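PDB 4ZOH: putative oxidoreductase molybdopterin-binding subunit, which probably oxidises an organic substrate, perhaps an aldehyde, as the molybdenum-bearing subunit of a xanthine oxidase family enzyme that holds a pterin cytosine dinucleotide cofactor. Local coordinates for residues Ala416-Ile425 with Thr488-Ser498. Residues are numbered along the deposited sequence; the frame is centred on the assembly and turned at random.
Sequences AFGPWEVARI and TIGGSAVLLAS
Ala423 on strand 420-425 rests its methyl on helix 488-498 among Ala493, Val494 and Ala497, its CB 3.4 Å from Ala493 O. The alanines let the backbones come close: strand and helix axes approach to 6.7 Å, crossing at -40°. In return, Ala493 CB lies 3.5 Å from Glu421 O. At the far end Ile425, with CG1 anti to its backbone N (chi1 -166°), lays CG2 over Ala497 O and brings CD1 alongside Ser498 OG. At the other end the branched Ile489 fills a wider gap, CG2 against Glu421 CB and CD1 3.6 Å from Ala416 CB, while Thr488 CG2 touches the same methyl.

The polar bonds run beside this apolar layer. One water bridges the two backbones, donating to Val422 O and Gly490 O. Glu421 sends CG over Gly490 CA at 3.7 Å, glycine leaving its backbone open; the glutamate chain then bends at chi2 (57°), turning the carboxylate back from the helix. OE2 accepts from Val422 N at 2.7 Å on its anti side, and OE1 takes a salt bridge from Arg485 and the amides of Ile479 and Gly480. An alanine in place of Glu421 would probably leave Arg485 without its carboxylate and those amides without their acceptor.

With no direct hydrogen bond across it, the interface joins inner strand 420-427 of a mixed sheet to helix 486-512 within the molybdopterin cofactor-binding domain chiefly by apolar fit, the charge of Glu421 probably balanced by Arg485; nearest atoms of the Thr488 side chain and bound pterin cytosine dinucleotide are about 5 Å apart.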
# COMPACT_ATOMS: atom_id res chain seq x y z
N ALA A 416 19.55 1.68 -29.13
CA ALA A 416 18.68 0.51 -29.34
C ALA A 416 19.46 -0.82 -29.17
O ALA A 416 19.40 -1.76 -30.00
CB ALA A 416 17.97 0.58 -30.69
N PHE A 417 20.19 -0.87 -28.09
CA PHE A 417 20.94 -2.05 -27.68
C PHE A 417 20.02 -3.20 -27.31
O PHE A 417 18.81 -3.02 -26.92
CB PHE A 417 21.83 -1.68 -26.51
CG PHE A 417 22.69 -0.47 -26.75
CD1 PHE A 417 24.03 -0.62 -27.17
CD2 PHE A 417 22.17 0.85 -26.59
CE1 PHE A 417 24.84 0.51 -27.38
CE2 PHE A 417 22.98 1.98 -26.83
CZ PHE A 417 24.32 1.80 -27.23
N GLY A 418 20.55 -4.42 -27.49
CA GLY A 418 19.79 -5.64 -27.17
C GLY A 418 19.81 -5.92 -25.67
O GLY A 418 20.13 -5.00 -24.87
N PRO A 419 19.58 -7.19 -25.28
CA PRO A 419 19.59 -8.32 -26.21
C PRO A 419 18.22 -8.63 -26.69
O PRO A 419 18.01 -9.32 -27.71
CB PRO A 419 20.14 -9.49 -25.32
CG PRO A 419 19.58 -9.13 -23.95
CD PRO A 419 19.87 -7.64 -23.89
N TRP A 420 17.23 -8.14 -25.96
CA TRP A 420 15.85 -8.50 -26.33
C TRP A 420 14.92 -7.55 -25.59
O TRP A 420 15.38 -6.75 -24.75
CB TRP A 420 15.51 -10.01 -26.04
CG TRP A 420 16.04 -10.57 -24.79
CD1 TRP A 420 17.19 -11.37 -24.64
CD2 TRP A 420 15.48 -10.46 -23.46
NE1 TRP A 420 17.39 -11.68 -23.31
CE2 TRP A 420 16.34 -11.18 -22.57
CE3 TRP A 420 14.30 -9.88 -22.95
CZ2 TRP A 420 16.10 -11.27 -21.17
CZ3 TRP A 420 14.07 -9.95 -21.54
CH2 TRP A 420 14.95 -10.69 -20.68
N GLU A 421 13.64 -7.60 -25.88
CA GLU A 421 12.71 -6.85 -25.01
C GLU A 421 11.37 -7.51 -25.09
O GLU A 421 11.13 -8.25 -26.06
CB GLU A 421 12.71 -5.31 -25.31
CG GLU A 421 11.84 -4.51 -24.32
CD GLU A 421 12.31 -4.78 -22.91
OE1 GLU A 421 13.29 -4.13 -22.46
OE2 GLU A 421 11.70 -5.68 -22.30
N VAL A 422 10.48 -7.28 -24.12
CA VAL A 422 9.25 -8.06 -24.03
C VAL A 422 8.00 -7.18 -24.13
O VAL A 422 8.01 -6.02 -23.75
CB VAL A 422 9.27 -8.89 -22.69
CG1 VAL A 422 8.16 -9.90 -22.62
CG2 VAL A 422 10.65 -9.56 -22.48
N ALA A 423 6.90 -7.74 -24.61
CA ALA A 423 5.62 -7.05 -24.54
C ALA A 423 4.59 -8.13 -24.33
O ALA A 423 4.67 -9.19 -25.03
CB ALA A 423 5.34 -6.25 -25.85
N ARG A 424 3.62 -7.86 -23.45
CA ARG A 424 2.48 -8.75 -23.28
C ARG A 424 1.22 -7.96 -23.66
O ARG A 424 1.11 -6.83 -23.24
CB ARG A 424 2.43 -9.24 -21.79
CG ARG A 424 1.08 -9.72 -21.29
CD ARG A 424 1.10 -10.21 -19.85
NE ARG A 424 -0.27 -10.64 -19.48
CZ ARG A 424 -0.96 -10.24 -18.41
NH1 ARG A 424 -0.45 -9.42 -17.50
NH2 ARG A 424 -2.17 -10.71 -18.24
N ILE A 425 0.27 -8.55 -24.42
CA ILE A 425 -1.01 -7.89 -24.61
C ILE A 425 -2.12 -8.87 -24.24
O ILE A 425 -2.07 -10.02 -24.62
CB ILE A 425 -1.17 -7.25 -26.06
CG1 ILE A 425 -2.33 -6.30 -26.13
CG2 ILE A 425 -1.36 -8.34 -27.12
CD1 ILE A 425 -2.29 -5.40 -27.40
N THR A 488 12.29 1.99 -29.70
CA THR A 488 12.73 1.14 -30.82
C THR A 488 12.62 -0.35 -30.51
O THR A 488 11.94 -1.09 -31.23
CB THR A 488 14.17 1.53 -31.19
OG1 THR A 488 14.15 2.90 -31.49
CG2 THR A 488 14.67 0.78 -32.46
N ILE A 489 13.36 -0.80 -29.49
CA ILE A 489 13.35 -2.23 -29.11
C ILE A 489 12.06 -2.63 -28.38
O ILE A 489 11.39 -3.68 -28.68
CB ILE A 489 14.59 -2.57 -28.25
CG1 ILE A 489 15.90 -2.10 -28.93
CG2 ILE A 489 14.64 -4.09 -28.03
CD1 ILE A 489 16.07 -2.48 -30.42
N GLY A 490 11.68 -1.81 -27.40
CA GLY A 490 10.45 -2.09 -26.68
C GLY A 490 9.27 -1.89 -27.63
O GLY A 490 8.28 -2.63 -27.56
N GLY A 491 9.34 -0.91 -28.53
CA GLY A 491 8.17 -0.71 -29.46
C GLY A 491 8.07 -1.85 -30.48
O GLY A 491 6.96 -2.29 -30.87
N SER A 492 9.22 -2.37 -30.89
CA SER A 492 9.16 -3.53 -31.81
C SER A 492 8.54 -4.72 -31.12
O SER A 492 7.68 -5.43 -31.73
CB SER A 492 10.55 -3.84 -32.35
OG SER A 492 10.99 -2.76 -33.17
N ALA A 493 8.88 -4.93 -29.82
CA ALA A 493 8.17 -6.01 -29.09
C ALA A 493 6.63 -5.74 -29.04
O ALA A 493 5.79 -6.66 -29.20
CB ALA A 493 8.80 -6.24 -27.69
N VAL A 494 6.26 -4.47 -28.84
CA VAL A 494 4.82 -4.07 -28.82
C VAL A 494 4.14 -4.39 -30.19
O VAL A 494 3.03 -4.94 -30.26
CB VAL A 494 4.69 -2.57 -28.37
CG1 VAL A 494 3.32 -1.95 -28.74
CG2 VAL A 494 4.99 -2.39 -26.85
N LEU A 495 4.85 -4.11 -31.27
CA LEU A 495 4.35 -4.33 -32.62
C LEU A 495 4.12 -5.84 -32.86
O LEU A 495 3.02 -6.25 -33.30
CB LEU A 495 5.39 -3.71 -33.56
CG LEU A 495 5.14 -3.06 -34.89
CD1 LEU A 495 3.80 -2.40 -35.01
CD2 LEU A 495 6.27 -2.05 -35.09
N LEU A 496 5.10 -6.68 -32.52
CA LEU A 496 4.94 -8.14 -32.59
C LEU A 496 3.75 -8.69 -31.78
O LEU A 496 2.96 -9.53 -32.28
CB LEU A 496 6.23 -8.85 -32.15
CG LEU A 496 7.50 -8.67 -33.02
CD1 LEU A 496 8.67 -9.39 -32.37
CD2 LEU A 496 7.25 -9.21 -34.45
N ALA A 497 3.57 -8.18 -30.54
CA ALA A 497 2.54 -8.78 -29.70
C ALA A 497 1.21 -8.38 -30.21
O ALA A 497 0.28 -9.18 -30.22
CB ALA A 497 2.69 -8.34 -28.25
N SER A 498 1.10 -7.10 -30.61
CA SER A 498 -0.19 -6.61 -31.15
C SER A 498 -0.57 -7.39 -32.41
O SER A 498 -1.71 -7.74 -32.59
CB SER A 498 -0.08 -5.12 -31.47
OG SER A 498 0.21 -4.41 -30.29
O HOH W 1 8.05 -3.59 -24.86